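Long-range contacts in prepilin (Salmonella typhi, PDB 3FHV), which probably polymerises into type IVb pili and mediates bacterial adhesion to host cells by interacting with CFTR: residues 27-32 / 84-89; 65-70 / 94-99; 73-78 / 89-94; 116-121 / 149-154. All blocks are in the same frame, centred on the assembly; numbering follows the deposited sequence.

Contact 1 of 4, residues 27-32 / 84-89; sequences GVDGYA and GFNNGF
The ring of F85 and the carboxylate of D29 meet obliquely, with their planes 42° apart. D29 OD1 is 3.7 Å from F85 CE1. One face of the same ring carries N86 ND2 from its own segment. This nitrogen sits 3.5 Å above the ring plane, offset toward the rim. The N86 amide in turn has V28 O almost exactly in its plane. N86 ND2 donates to V28 O along a nearly straight N-H...O line of 173°, but the modelled N86 ND2 to V28 O distance of 2.5 Å is doubtful, because F85 and N86 are poorly ordered. The carboxamide also lies across the V28 CG2 methyl. V28 CG2 to N86 CG is modelled at 3.3 Å, too close to rest on. N86 CG stands anti to its carbonyl carbon (chi1 -51°), which directs the amide at the 27-32 loop. D29 OD1 is 4.1 Å from N86 ND2. Behind the contact, F89 touches T21 and I22 of helix 8-25, and the backbones of G88 and D78 are hydrogen-bonded. The arrangement is a surface loop-to-loop contact of the type IV pilin domain. It joins the loop after the N-terminal helix 8-25 to the loop that enters strand 88-96 of the sheet.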
loop_
_atom_site.group_PDB
_atom_site.type_symbol
_atom_site.label_atom_id
_atom_site.label_comp_id
_atom_site.label_asym_id
_atom_site.label_seq_id
_atom_site.Cartn_x
_atom_site.Cartn_y
_atom_site.Cartn_z
ATOM N N GLY A 27 -7.779 -5.942 -14.081
ATOM C CA GLY A 27 -8.691 -5.083 -14.814
ATOM C C GLY A 27 -8.356 -4.895 -16.282
ATOM O O GLY A 27 -9.123 -4.273 -17.015
ATOM N N VAL A 28 -7.216 -5.419 -16.720
ATOM C CA VAL A 28 -6.827 -5.283 -18.118
ATOM C C VAL A 28 -7.265 -6.498 -18.922
ATOM O O VAL A 28 -7.038 -7.639 -18.524
ATOM C CB VAL A 28 -5.296 -5.094 -18.278
ATOM C CG1 VAL A 28 -4.836 -3.903 -17.454
ATOM C CG2 VAL A 28 -4.557 -6.349 -17.860
ATOM N N ASP A 29 -7.909 -6.242 -20.054
ATOM C CA ASP A 29 -8.384 -7.307 -20.922
ATOM C C ASP A 29 -8.402 -6.825 -22.365
ATOM O O ASP A 29 -8.870 -5.727 -22.651
ATOM C CB ASP A 29 -9.790 -7.735 -20.500
ATOM C CG ASP A 29 -9.822 -8.318 -19.106
ATOM O OD1 ASP A 29 -9.226 -9.397 -18.895
ATOM O OD2 ASP A 29 -10.439 -7.694 -18.219
ATOM N N GLY A 30 -7.873 -7.644 -23.268
ATOM C CA GLY A 30 -7.854 -7.268 -24.668
ATOM C C GLY A 30 -6.593 -6.544 -25.083
ATOM O O GLY A 30 -6.399 -6.259 -26.264
ATOM N N TYR A 31 -5.737 -6.234 -24.114
ATOM C CA TYR A 31 -4.484 -5.550 -24.402
ATOM C C TYR A 31 -3.435 -5.899 -23.361
ATOM O O TYR A 31 -3.748 -6.466 -22.317
ATOM C CB TYR A 31 -4.694 -4.031 -24.464
ATOM C CG TYR A 31 -5.134 -3.389 -23.169
ATOM C CD1 TYR A 31 -4.212 -2.781 -22.316
ATOM C CD2 TYR A 31 -6.478 -3.379 -22.799
ATOM C CE1 TYR A 31 -4.619 -2.178 -21.126
ATOM C CE2 TYR A 31 -6.896 -2.782 -21.615
ATOM C CZ TYR A 31 -5.965 -2.186 -20.783
ATOM O OH TYR A 31 -6.387 -1.615 -19.604
ATOM N N ALA A 32 -2.183 -5.566 -23.654
ATOM C CA ALA A 32 -1.098 -5.863 -22.735
ATOM C C ALA A 32 0.026 -4.852 -22.872
ATOM O O ALA A 32 0.165 -4.190 -23.909
ATOM C CB ALA A 32 -0.565 -7.268 -23.002
ATOM N N GLY A 84 -5.955 -15.787 -24.213
ATOM C CA GLY A 84 -6.866 -16.005 -23.105
ATOM C C GLY A 84 -6.847 -14.867 -22.102
ATOM O O GLY A 84 -7.418 -13.803 -22.347
ATOM N N PHE A 85 -6.189 -15.094 -20.970
ATOM C CA PHE A 85 -6.092 -14.086 -19.918
ATOM C C PHE A 85 -4.663 -13.558 -19.831
ATOM O O PHE A 85 -3.740 -14.146 -20.395
ATOM C CB PHE A 85 -6.506 -14.692 -18.573
ATOM C CG PHE A 85 -6.595 -13.692 -17.454
ATOM C CD1 PHE A 85 -7.528 -12.661 -17.497
ATOM C CD2 PHE A 85 -5.744 -13.780 -16.356
ATOM C CE1 PHE A 85 -7.613 -11.730 -16.461
ATOM C CE2 PHE A 85 -5.820 -12.854 -15.315
ATOM C CZ PHE A 85 -6.757 -11.828 -15.369
ATOM N N ASN A 86 -4.489 -12.446 -19.124
ATOM C CA ASN A 86 -3.175 -11.832 -18.962
ATOM C C ASN A 86 -2.195 -12.794 -18.301
ATOM O O ASN A 86 -2.553 -13.514 -17.369
ATOM C CB ASN A 86 -3.278 -10.568 -18.103
ATOM C CG ASN A 86 -4.344 -9.610 -18.595
ATOM O OD1 ASN A 86 -4.296 -9.136 -19.730
ATOM N ND2 ASN A 86 -5.315 -9.319 -17.736
ATOM N N ASN A 87 -0.957 -12.803 -18.786
ATOM C CA ASN A 87 0.068 -13.669 -18.218
ATOM C C ASN A 87 0.635 -13.027 -16.958
ATOM O O ASN A 87 -0.111 -12.464 -16.156
ATOM C CB ASN A 87 1.183 -13.919 -19.235
ATOM C CG ASN A 87 0.721 -14.763 -20.403
ATOM O OD1 ASN A 87 0.256 -15.888 -20.224
ATOM N ND2 ASN A 87 0.846 -14.225 -21.609
ATOM N N GLY A 88 1.949 -13.102 -16.783
ATOM C CA GLY A 88 2.545 -12.520 -15.596
ATOM C C GLY A 88 3.391 -11.290 -15.859
ATOM O O GLY A 88 3.336 -10.688 -16.931
ATOM N N PHE A 89 4.171 -10.910 -14.857
ATOM C CA PHE A 89 5.045 -9.754 -14.959
ATOM C C PHE A 89 6.207 -9.991 -14.015
ATOM O O PHE A 89 6.189 -10.934 -13.221
ATOM C CB PHE A 89 4.292 -8.473 -14.567
ATOM C CG PHE A 89 3.800 -8.460 -13.144
ATOM C CD1 PHE A 89 4.590 -7.948 -12.117
ATOM C CD2 PHE A 89 2.543 -8.974 -12.828
ATOM C CE1 PHE A 89 4.132 -7.947 -10.796
ATOM C CE2 PHE A 89 2.080 -8.977 -11.517
ATOM C CZ PHE A 89 2.878 -8.461 -10.497
#

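Contact 2 of 4, residues 65-70 / 94-99; sequences LWNSWG and NKVPQS
N67 to G70 form a type I beta turn at the end of strand 62-66, and N67 and W69 reach from it to 94-99. The turn is closed by the bond from G70 N to N67 O. The facing chain corners at K95, which has positive phi. K95 and V96 both face N148 in a G1 beta bulge. P97 then takes the N-cap position of helix 98-111. N67 CG sits between its backbone N and carbonyl carbon (chi1 59°). This folds the amide so that both ends are used. N67 OD1 accepts from W69 N at 2.9 Å, an Asx turn, and also from G71. N67 ND2 donates to N94 O at 2.7 Å. N94 O lies in the amide plane of N67, and the N-H approaches in the carbonyl plane. T93 OG1 is a second partner of N67 ND2. The W69 indole lies between two groups. S68 CB is over one face, and P97 is over the opposite one. P97 CG is 3.5 Å from the centroid of the W69 five-membered ring and 8° off its normal, a CH-pi contact. V96 CG1 comes obliquely to W69 CZ3 at 4.1 Å. Farther out, a water donates to G70 O and is weakly held by K95 NZ at 3.5 Å. A100 and I104 of helix 98-111 also touch W69. The chemistry thus divides in two. A buried carboxamide, with bonds at both ends, fixes the turn against the strand end, while the proline-indole CH-pi contact fixes it against the helix start.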
loop_
_atom_site.group_PDB
_atom_site.type_symbol
_atom_site.label_atom_id
_atom_site.label_comp_id
_atom_site.label_asym_id
_atom_site.label_seq_id
_atom_site.Cartn_x
_atom_site.Cartn_y
_atom_site.Cartn_z
ATOM N N LEU A 65 10.951 4.574 -11.566
ATOM C CA LEU A 65 10.985 4.134 -10.172
ATOM C C LEU A 65 12.405 3.778 -9.757
ATOM O O LEU A 65 13.161 3.218 -10.547
ATOM C CB LEU A 65 10.075 2.913 -10.039
ATOM C CG LEU A 65 9.552 2.519 -8.667
ATOM C CD1 LEU A 65 8.782 3.685 -8.053
ATOM C CD2 LEU A 65 8.654 1.303 -8.827
ATOM N N TRP A 66 12.775 4.118 -8.529
ATOM C CA TRP A 66 14.121 3.840 -8.041
ATOM C C TRP A 66 14.054 3.110 -6.707
ATOM O O TRP A 66 13.087 3.262 -5.960
ATOM C CB TRP A 66 14.915 5.139 -7.892
ATOM C CG TRP A 66 15.020 5.927 -9.162
ATOM C CD1 TRP A 66 14.355 7.078 -9.469
ATOM C CD2 TRP A 66 15.839 5.621 -10.296
ATOM N NE1 TRP A 66 14.709 7.508 -10.725
ATOM C CE2 TRP A 66 15.620 6.631 -11.254
ATOM C CE3 TRP A 66 16.737 4.592 -10.595
ATOM C CZ2 TRP A 66 16.265 6.642 -12.489
ATOM C CZ3 TRP A 66 17.376 4.605 -11.822
ATOM C CH2 TRP A 66 17.138 5.623 -12.753
ATOM N N ASN A 67 15.077 2.318 -6.405
ATOM C CA ASN A 67 15.178 1.726 -5.085
ATOM C C ASN A 67 15.959 2.631 -4.140
ATOM O O ASN A 67 16.419 3.715 -4.522
ATOM C CB ASN A 67 15.808 0.320 -5.139
ATOM C CG ASN A 67 17.213 0.303 -5.736
ATOM O OD1 ASN A 67 18.016 1.208 -5.512
ATOM N ND2 ASN A 67 17.523 -0.766 -6.470
ATOM N N SER A 68 16.082 2.190 -2.897
ATOM C CA SER A 68 16.786 2.961 -1.876
ATOM C C SER A 68 18.219 3.352 -2.211
ATOM O O SER A 68 18.736 4.341 -1.686
ATOM C CB SER A 68 16.784 2.186 -0.561
ATOM O OG SER A 68 15.467 2.062 -0.067
ATOM N N TRP A 69 18.865 2.588 -3.083
ATOM C CA TRP A 69 20.252 2.867 -3.416
ATOM C C TRP A 69 20.477 3.581 -4.740
ATOM O O TRP A 69 21.617 3.747 -5.171
ATOM C CB TRP A 69 21.036 1.557 -3.372
ATOM C CG TRP A 69 20.841 0.869 -2.055
ATOM C CD1 TRP A 69 21.496 1.128 -0.886
ATOM C CD2 TRP A 69 19.863 -0.130 -1.754
ATOM N NE1 TRP A 69 20.982 0.353 0.132
ATOM C CE2 TRP A 69 19.978 -0.428 -0.376
ATOM C CE3 TRP A 69 18.898 -0.801 -2.512
ATOM C CZ2 TRP A 69 19.163 -1.371 0.258
ATOM C CZ3 TRP A 69 18.086 -1.740 -1.881
ATOM C CH2 TRP A 69 18.225 -2.014 -0.508
ATOM N N GLY A 70 19.400 4.018 -5.384
ATOM C CA GLY A 70 19.564 4.709 -6.653
ATOM C C GLY A 70 19.577 3.773 -7.854
ATOM O O GLY A 70 19.871 4.194 -8.965
ATOM N N ASN A 94 17.647 -3.083 -9.499
ATOM C CA ASN A 94 19.083 -3.043 -9.787
ATOM C C ASN A 94 20.035 -2.427 -8.763
ATOM O O ASN A 94 19.641 -1.619 -7.922
ATOM C CB ASN A 94 19.292 -2.311 -11.115
ATOM C CG ASN A 94 18.574 -2.972 -12.261
ATOM O OD1 ASN A 94 19.014 -3.998 -12.768
ATOM N ND2 ASN A 94 17.451 -2.390 -12.674
ATOM N N LYS A 95 21.304 -2.812 -8.885
ATOM C CA LYS A 95 22.380 -2.317 -8.041
ATOM C C LYS A 95 22.106 -2.470 -6.553
ATOM O O LYS A 95 22.420 -1.589 -5.751
ATOM C CB LYS A 95 22.661 -0.845 -8.383
ATOM C CG LYS A 95 23.012 -0.625 -9.859
ATOM C CD LYS A 95 23.496 0.788 -10.109
ATOM C CE LYS A 95 24.223 0.904 -11.439
ATOM N NZ LYS A 95 24.811 2.268 -11.615
ATOM N N VAL A 96 21.525 -3.601 -6.184
ATOM C CA VAL A 96 21.224 -3.874 -4.787
ATOM C C VAL A 96 22.502 -4.312 -4.084
ATOM O O VAL A 96 23.207 -5.196 -4.573
ATOM C CB VAL A 96 20.185 -4.996 -4.661
ATOM C CG1 VAL A 96 19.855 -5.239 -3.192
ATOM C CG2 VAL A 96 18.947 -4.644 -5.469
ATOM N N PRO A 97 22.820 -3.690 -2.930
ATOM C CA PRO A 97 24.023 -4.012 -2.145
ATOM C C PRO A 97 23.952 -5.448 -1.646
ATOM O O PRO A 97 22.865 -6.006 -1.536
ATOM C CB PRO A 97 23.978 -2.995 -1.007
ATOM C CG PRO A 97 23.297 -1.828 -1.635
ATOM C CD PRO A 97 22.174 -2.470 -2.416
ATOM N N GLN A 98 25.103 -6.027 -1.318
ATOM C CA GLN A 98 25.175 -7.425 -0.891
ATOM C C GLN A 98 24.272 -7.812 0.274
ATOM O O GLN A 98 23.512 -8.779 0.180
ATOM C CB GLN A 98 26.629 -7.794 -0.568
ATOM C CG GLN A 98 26.958 -9.278 -0.756
ATOM C CD GLN A 98 26.541 -10.152 0.414
ATOM O OE1 GLN A 98 26.510 -11.380 0.302
ATOM N NE2 GLN A 98 26.239 -9.529 1.544
ATOM N N SER A 99 24.358 -7.064 1.372
ATOM C CA SER A 99 23.549 -7.353 2.545
ATOM C C SER A 99 22.054 -7.309 2.240
ATOM O O SER A 99 21.307 -8.206 2.633
ATOM C CB SER A 99 23.873 -6.359 3.662
ATOM O OG SER A 99 23.049 -6.601 4.783
HETATM O O HOH W 1 21.585 3.484 -11.389
#

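Contact 3 of 4, residues 73-78 / 89-94; sequences IVVAPD and FTITTN
I73, V75, I91 and T93 line the packed face of this antiparallel hairpin, while V74, A76, T90 and T92 line the watered one. On the packed face, side chains lie side by side and point the same way. I73 CG2 meets I91 CG2 at 4.1 Å. V75 CG1 reaches F89 CD1 at 4.0 Å, an oblique approach to the ring. V75 CG1 is anti to its backbone N (chi1 177°), which turns this methyl toward F89. Helices 8-25 and 36-45 cover this side, with Y14 bonded to T93 OG1 and L17, M39 and L43 against V75. The backbones pair through V74 with T92 and A76 with T90, each by two bonds. T90 N to A76 O is 2.8 Å. On the other face, V74 still touches T40 of helix 36-45, but water takes over beside it. One water joins V74 O, T90 OG1 and T92 OG1, standing 2.6 Å from T92 OG1. A second lies 2.8 Å from T90 OG1 and donates to P77 O. T90 OG1 is thus held between two waters. At the loop end of the hairpin, the D78 and T90 side chains cross at about a right angle, with D78 OD2 4.0 Å from T90 CG2. The chemistry implies a two-sided sheet. Mainly apolar branches pack one side on the helices, and threonine hydroxyls anchor ordered water to backbone carbonyls on the other.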
loop_
_atom_site.group_PDB
_atom_site.type_symbol
_atom_site.label_atom_id
_atom_site.label_comp_id
_atom_site.label_asym_id
_atom_site.label_seq_id
_atom_site.Cartn_x
_atom_site.Cartn_y
_atom_site.Cartn_z
ATOM N N ILE A 73 14.131 0.493 -10.666
ATOM C CA ILE A 73 13.162 -0.576 -10.428
ATOM C C ILE A 73 12.265 -0.546 -11.663
ATOM O O ILE A 73 11.786 0.520 -12.055
ATOM C CB ILE A 73 12.265 -0.306 -9.188
ATOM C CG1 ILE A 73 13.106 -0.269 -7.907
ATOM C CG2 ILE A 73 11.193 -1.411 -9.067
ATOM C CD1 ILE A 73 12.323 0.181 -6.687
ATOM N N VAL A 74 12.056 -1.700 -12.282
ATOM C CA VAL A 74 11.194 -1.771 -13.454
ATOM C C VAL A 74 10.202 -2.930 -13.349
ATOM O O VAL A 74 10.584 -4.063 -13.036
ATOM C CB VAL A 74 12.011 -1.953 -14.756
ATOM C CG1 VAL A 74 11.068 -1.946 -15.961
ATOM C CG2 VAL A 74 13.057 -0.844 -14.886
ATOM N N VAL A 75 8.928 -2.624 -13.577
ATOM C CA VAL A 75 7.862 -3.619 -13.570
ATOM C C VAL A 75 7.593 -3.842 -15.046
ATOM O O VAL A 75 7.243 -2.905 -15.766
ATOM C CB VAL A 75 6.579 -3.089 -12.898
ATOM C CG1 VAL A 75 5.468 -4.141 -12.989
ATOM C CG2 VAL A 75 6.866 -2.755 -11.430
ATOM N N ALA A 76 7.763 -5.077 -15.503
ATOM C CA ALA A 76 7.583 -5.363 -16.919
ATOM C C ALA A 76 6.782 -6.627 -17.193
ATOM O O ALA A 76 6.803 -7.580 -16.414
ATOM C CB ALA A 76 8.951 -5.453 -17.599
ATOM N N PRO A 77 6.055 -6.644 -18.323
ATOM C CA PRO A 77 5.247 -7.802 -18.696
ATOM C C PRO A 77 6.154 -8.979 -19.020
ATOM O O PRO A 77 7.253 -8.796 -19.537
ATOM C CB PRO A 77 4.488 -7.305 -19.921
ATOM C CG PRO A 77 5.506 -6.398 -20.580
ATOM C CD PRO A 77 6.036 -5.619 -19.387
ATOM N N ASP A 78 5.698 -10.183 -18.700
ATOM C CA ASP A 78 6.476 -11.381 -18.984
ATOM C C ASP A 78 5.813 -12.085 -20.159
ATOM O O ASP A 78 4.917 -12.908 -19.969
ATOM C CB ASP A 78 6.499 -12.310 -17.767
ATOM C CG ASP A 78 7.371 -13.532 -17.985
ATOM O OD1 ASP A 78 7.168 -14.234 -19.000
ATOM O OD2 ASP A 78 8.257 -13.794 -17.144
ATOM N N PHE A 89 4.171 -10.910 -14.857
ATOM C CA PHE A 89 5.045 -9.754 -14.959
ATOM C C PHE A 89 6.207 -9.991 -14.015
ATOM O O PHE A 89 6.189 -10.934 -13.221
ATOM C CB PHE A 89 4.292 -8.473 -14.567
ATOM C CG PHE A 89 3.800 -8.460 -13.144
ATOM C CD1 PHE A 89 4.590 -7.948 -12.117
ATOM C CD2 PHE A 89 2.543 -8.974 -12.828
ATOM C CE1 PHE A 89 4.132 -7.947 -10.796
ATOM C CE2 PHE A 89 2.080 -8.977 -11.517
ATOM C CZ PHE A 89 2.878 -8.461 -10.497
ATOM N N THR A 90 7.224 -9.146 -14.120
ATOM C CA THR A 90 8.390 -9.245 -13.259
ATOM C C THR A 90 8.655 -7.887 -12.628
ATOM O O THR A 90 8.285 -6.853 -13.182
ATOM C CB THR A 90 9.673 -9.630 -14.042
ATOM O OG1 THR A 90 9.886 -8.689 -15.105
ATOM C CG2 THR A 90 9.568 -11.037 -14.611
ATOM N N ILE A 91 9.272 -7.901 -11.450
ATOM C CA ILE A 91 9.675 -6.667 -10.788
ATOM C C ILE A 91 11.178 -6.850 -10.665
ATOM O O ILE A 91 11.644 -7.752 -9.963
ATOM C CB ILE A 91 9.084 -6.506 -9.369
ATOM C CG1 ILE A 91 7.557 -6.388 -9.438
ATOM C CG2 ILE A 91 9.667 -5.237 -8.709
ATOM C CD1 ILE A 91 6.908 -6.174 -8.074
ATOM N N THR A 92 11.925 -6.013 -11.372
ATOM C CA THR A 92 13.378 -6.072 -11.359
ATOM C C THR A 92 13.912 -4.887 -10.574
ATOM O O THR A 92 13.444 -3.764 -10.754
ATOM C CB THR A 92 13.954 -5.994 -12.799
ATOM O OG1 THR A 92 13.475 -7.103 -13.565
ATOM C CG2 THR A 92 15.487 -6.027 -12.778
ATOM N N THR A 93 14.886 -5.133 -9.702
ATOM C CA THR A 93 15.495 -4.048 -8.936
ATOM C C THR A 93 17.010 -4.182 -9.098
ATOM O O THR A 93 17.576 -5.252 -8.871
ATOM C CB THR A 93 15.059 -4.092 -7.453
ATOM O OG1 THR A 93 15.678 -3.008 -6.744
ATOM C CG2 THR A 93 15.421 -5.434 -6.810
ATOM N N ASN A 94 17.647 -3.083 -9.499
ATOM C CA ASN A 94 19.083 -3.043 -9.787
ATOM C C ASN A 94 20.035 -2.427 -8.763
ATOM O O ASN A 94 19.641 -1.619 -7.922
ATOM C CB ASN A 94 19.292 -2.311 -11.115
ATOM C CG ASN A 94 18.574 -2.972 -12.261
ATOM O OD1 ASN A 94 19.014 -3.998 -12.768
ATOM N ND2 ASN A 94 17.451 -2.390 -12.674
HETATM O O HOH W 2 11.210 -6.264 -14.639
HETATM O O HOH W 3 9.556 -9.488 -17.807
#

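Contact 4 of 4, residues 116-121 / 149-154; sequences GIKING and TLVFNY
T149 O is gripped by two donors. N120 N reaches it at 2.8 Å with an N-H...O angle of 170°, nearly along the C=O axis. A water donates to T149 O at 2.8 Å and also to N120 O, so it ties the start of strand 148-154 to the bend after strand 116-119. Next along the ladder, K118 and V151 form a hydrogen-bonded pair. K118 N to V151 O is 2.8 Å, and V151 N returns a bond to K118 O. N153 N adds a bond to G116 O. These strands, 116-119 and 148-154, run antiparallel at 169° inside the sheet that backs the helices of the type IV pilin fold. Strand 148-154 comes last in the chain yet lies between 88-96 and 116-119. On one face, the extended K118 chain lies alongside V151, with the two CB atoms 3.8 Å apart. K118 CG is anti to its carbonyl carbon (chi1 -51°), and from there the chain crosses N153 obliquely. K118 CE lies 3.4 Å from N153 OD1, whereas NZ is 4.2 Å away. The opposite face is apolar. I119 CG1 lies beside L150 CD2 at 3.6 Å. I117 CG2 meets the F152 ring at its edge, near the ring plane, 4.2 Å from CD1. Helix 98-111 covers this side through C101, S105 and M108, and Y14 meets the F152 ring. I119 also touches C138, so it packs against both cysteines of the C101-C138 disulfide.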
loop_
_atom_site.group_PDB
_atom_site.type_symbol
_atom_site.label_atom_id
_atom_site.label_comp_id
_atom_site.label_asym_id
_atom_site.label_seq_id
_atom_site.Cartn_x
_atom_site.Cartn_y
_atom_site.Cartn_z
ATOM N N GLY A 116 8.676 -17.104 -8.518
ATOM C CA GLY A 116 10.072 -17.236 -8.876
ATOM C C GLY A 116 10.863 -16.020 -8.448
ATOM O O GLY A 116 10.355 -14.899 -8.464
ATOM N N ILE A 117 12.108 -16.261 -8.056
ATOM C CA ILE A 117 13.019 -15.217 -7.602
ATOM C C ILE A 117 14.369 -15.426 -8.276
ATOM O O ILE A 117 14.927 -16.536 -8.265
ATOM C CB ILE A 117 13.212 -15.274 -6.068
ATOM C CG1 ILE A 117 11.868 -15.045 -5.373
ATOM C CG2 ILE A 117 14.227 -14.218 -5.629
ATOM C CD1 ILE A 117 11.882 -15.282 -3.858
ATOM N N LYS A 118 14.899 -14.354 -8.855
ATOM C CA LYS A 118 16.177 -14.427 -9.542
ATOM C C LYS A 118 17.212 -13.518 -8.901
ATOM O O LYS A 118 16.934 -12.359 -8.601
ATOM C CB LYS A 118 16.027 -14.008 -11.002
ATOM C CG LYS A 118 14.922 -14.698 -11.772
ATOM C CD LYS A 118 14.951 -14.249 -13.231
ATOM C CE LYS A 118 13.839 -14.891 -14.048
ATOM N NZ LYS A 118 13.903 -14.454 -15.467
ATOM N N ILE A 119 18.406 -14.052 -8.692
ATOM C CA ILE A 119 19.503 -13.262 -8.139
ATOM C C ILE A 119 20.569 -13.323 -9.218
ATOM O O ILE A 119 21.164 -14.379 -9.452
ATOM C CB ILE A 119 20.055 -13.858 -6.833
ATOM C CG1 ILE A 119 18.948 -13.925 -5.778
ATOM C CG2 ILE A 119 21.208 -12.977 -6.305
ATOM C CD1 ILE A 119 19.402 -14.511 -4.452
ATOM N N ASN A 120 20.785 -12.195 -9.889
ATOM C CA ASN A 120 21.747 -12.123 -10.978
ATOM C C ASN A 120 21.379 -13.212 -11.996
ATOM O O ASN A 120 20.223 -13.285 -12.418
ATOM C CB ASN A 120 23.156 -12.284 -10.406
ATOM C CG ASN A 120 23.499 -11.164 -9.427
ATOM O OD1 ASN A 120 24.097 -11.384 -8.364
ATOM N ND2 ASN A 120 23.115 -9.951 -9.787
ATOM N N GLY A 121 22.320 -14.068 -12.380
ATOM C CA GLY A 121 21.984 -15.096 -13.358
ATOM C C GLY A 121 21.434 -16.385 -12.767
ATOM O O GLY A 121 21.483 -17.425 -13.411
ATOM N N THR A 149 21.304 -7.704 -9.166
ATOM C CA THR A 149 20.044 -7.477 -9.863
ATOM C C THR A 149 19.097 -8.568 -9.357
ATOM O O THR A 149 19.395 -9.751 -9.478
ATOM C CB THR A 149 20.183 -7.643 -11.394
ATOM O OG1 THR A 149 21.128 -6.695 -11.894
ATOM C CG2 THR A 149 18.835 -7.414 -12.088
ATOM N N LEU A 150 17.968 -8.167 -8.784
ATOM C CA LEU A 150 16.988 -9.120 -8.281
ATOM C C LEU A 150 15.754 -9.028 -9.161
ATOM O O LEU A 150 15.363 -7.938 -9.584
ATOM C CB LEU A 150 16.608 -8.798 -6.824
ATOM C CG LEU A 150 17.680 -8.957 -5.730
ATOM C CD1 LEU A 150 17.110 -8.539 -4.366
ATOM C CD2 LEU A 150 18.132 -10.403 -5.679
ATOM N N VAL A 151 15.162 -10.174 -9.472
ATOM C CA VAL A 151 13.946 -10.185 -10.274
ATOM C C VAL A 151 12.902 -11.040 -9.573
ATOM O O VAL A 151 13.189 -12.160 -9.159
ATOM C CB VAL A 151 14.180 -10.757 -11.695
ATOM C CG1 VAL A 151 12.904 -10.620 -12.517
ATOM C CG2 VAL A 151 15.321 -10.022 -12.381
ATOM N N PHE A 152 11.698 -10.496 -9.428
ATOM C CA PHE A 152 10.610 -11.213 -8.784
ATOM C C PHE A 152 9.530 -11.481 -9.833
ATOM O O PHE A 152 8.990 -10.551 -10.436
ATOM C CB PHE A 152 10.060 -10.375 -7.625
ATOM C CG PHE A 152 11.133 -9.817 -6.727
ATOM C CD1 PHE A 152 12.049 -10.663 -6.103
ATOM C CD2 PHE A 152 11.237 -8.447 -6.514
ATOM C CE1 PHE A 152 13.059 -10.149 -5.281
ATOM C CE2 PHE A 152 12.233 -7.923 -5.701
ATOM C CZ PHE A 152 13.152 -8.773 -5.078
ATOM N N ASN A 153 9.223 -12.757 -10.045
ATOM C CA ASN A 153 8.182 -13.147 -10.989
ATOM C C ASN A 153 6.867 -13.478 -10.292
ATOM O O ASN A 153 6.811 -13.575 -9.066
ATOM C CB ASN A 153 8.643 -14.336 -11.834
ATOM C CG ASN A 153 9.616 -13.932 -12.925
ATOM O OD1 ASN A 153 10.829 -13.908 -12.714
ATOM N ND2 ASN A 153 9.087 -13.612 -14.101
ATOM N N TYR A 154 5.812 -13.652 -11.080
ATOM C CA TYR A 154 4.450 -13.512 -10.580
ATOM C C TYR A 154 3.446 -14.166 -11.524
ATOM O O TYR A 154 3.252 -13.710 -12.651
ATOM C CB TYR A 154 4.101 -12.036 -10.381
ATOM C CG TYR A 154 4.655 -11.442 -9.106
ATOM C CD1 TYR A 154 4.158 -11.820 -7.867
ATOM C CD2 TYR A 154 5.677 -10.503 -9.143
ATOM C CE1 TYR A 154 4.662 -11.279 -6.699
ATOM C CE2 TYR A 154 6.188 -9.957 -7.981
ATOM C CZ TYR A 154 5.676 -10.348 -6.762
ATOM O OH TYR A 154 6.181 -9.807 -5.602
HETATM O O HOH W 4 18.637 -11.010 -11.888
#

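In the fold
All four contacts reach one antiparallel sheet: contacts 3 and 4 pair its strands, contacts 1 and 2 join loops at strand ends. Strand 88-96 serves contacts 1, 2 and 3, and its neighbour 148-154 carries contact 4. Contacts 3 and 4 are closest, about 9 Å between centres, joined by I91-F152 and T93-L150 backbone bonds. Contacts 1 and 2 lie on opposite sides of the chain's centre, their centres about 29 Å apart. Contact 3 lies between them, sharing F89 with contact 1 and N94 with contact 2. Along the chain, contacts 1 and 2 interleave, while contact 4 follows all the others. The C-terminal strand thus binds the hairpin 72-78/88-96 to strand 116-119 within one pilin domain.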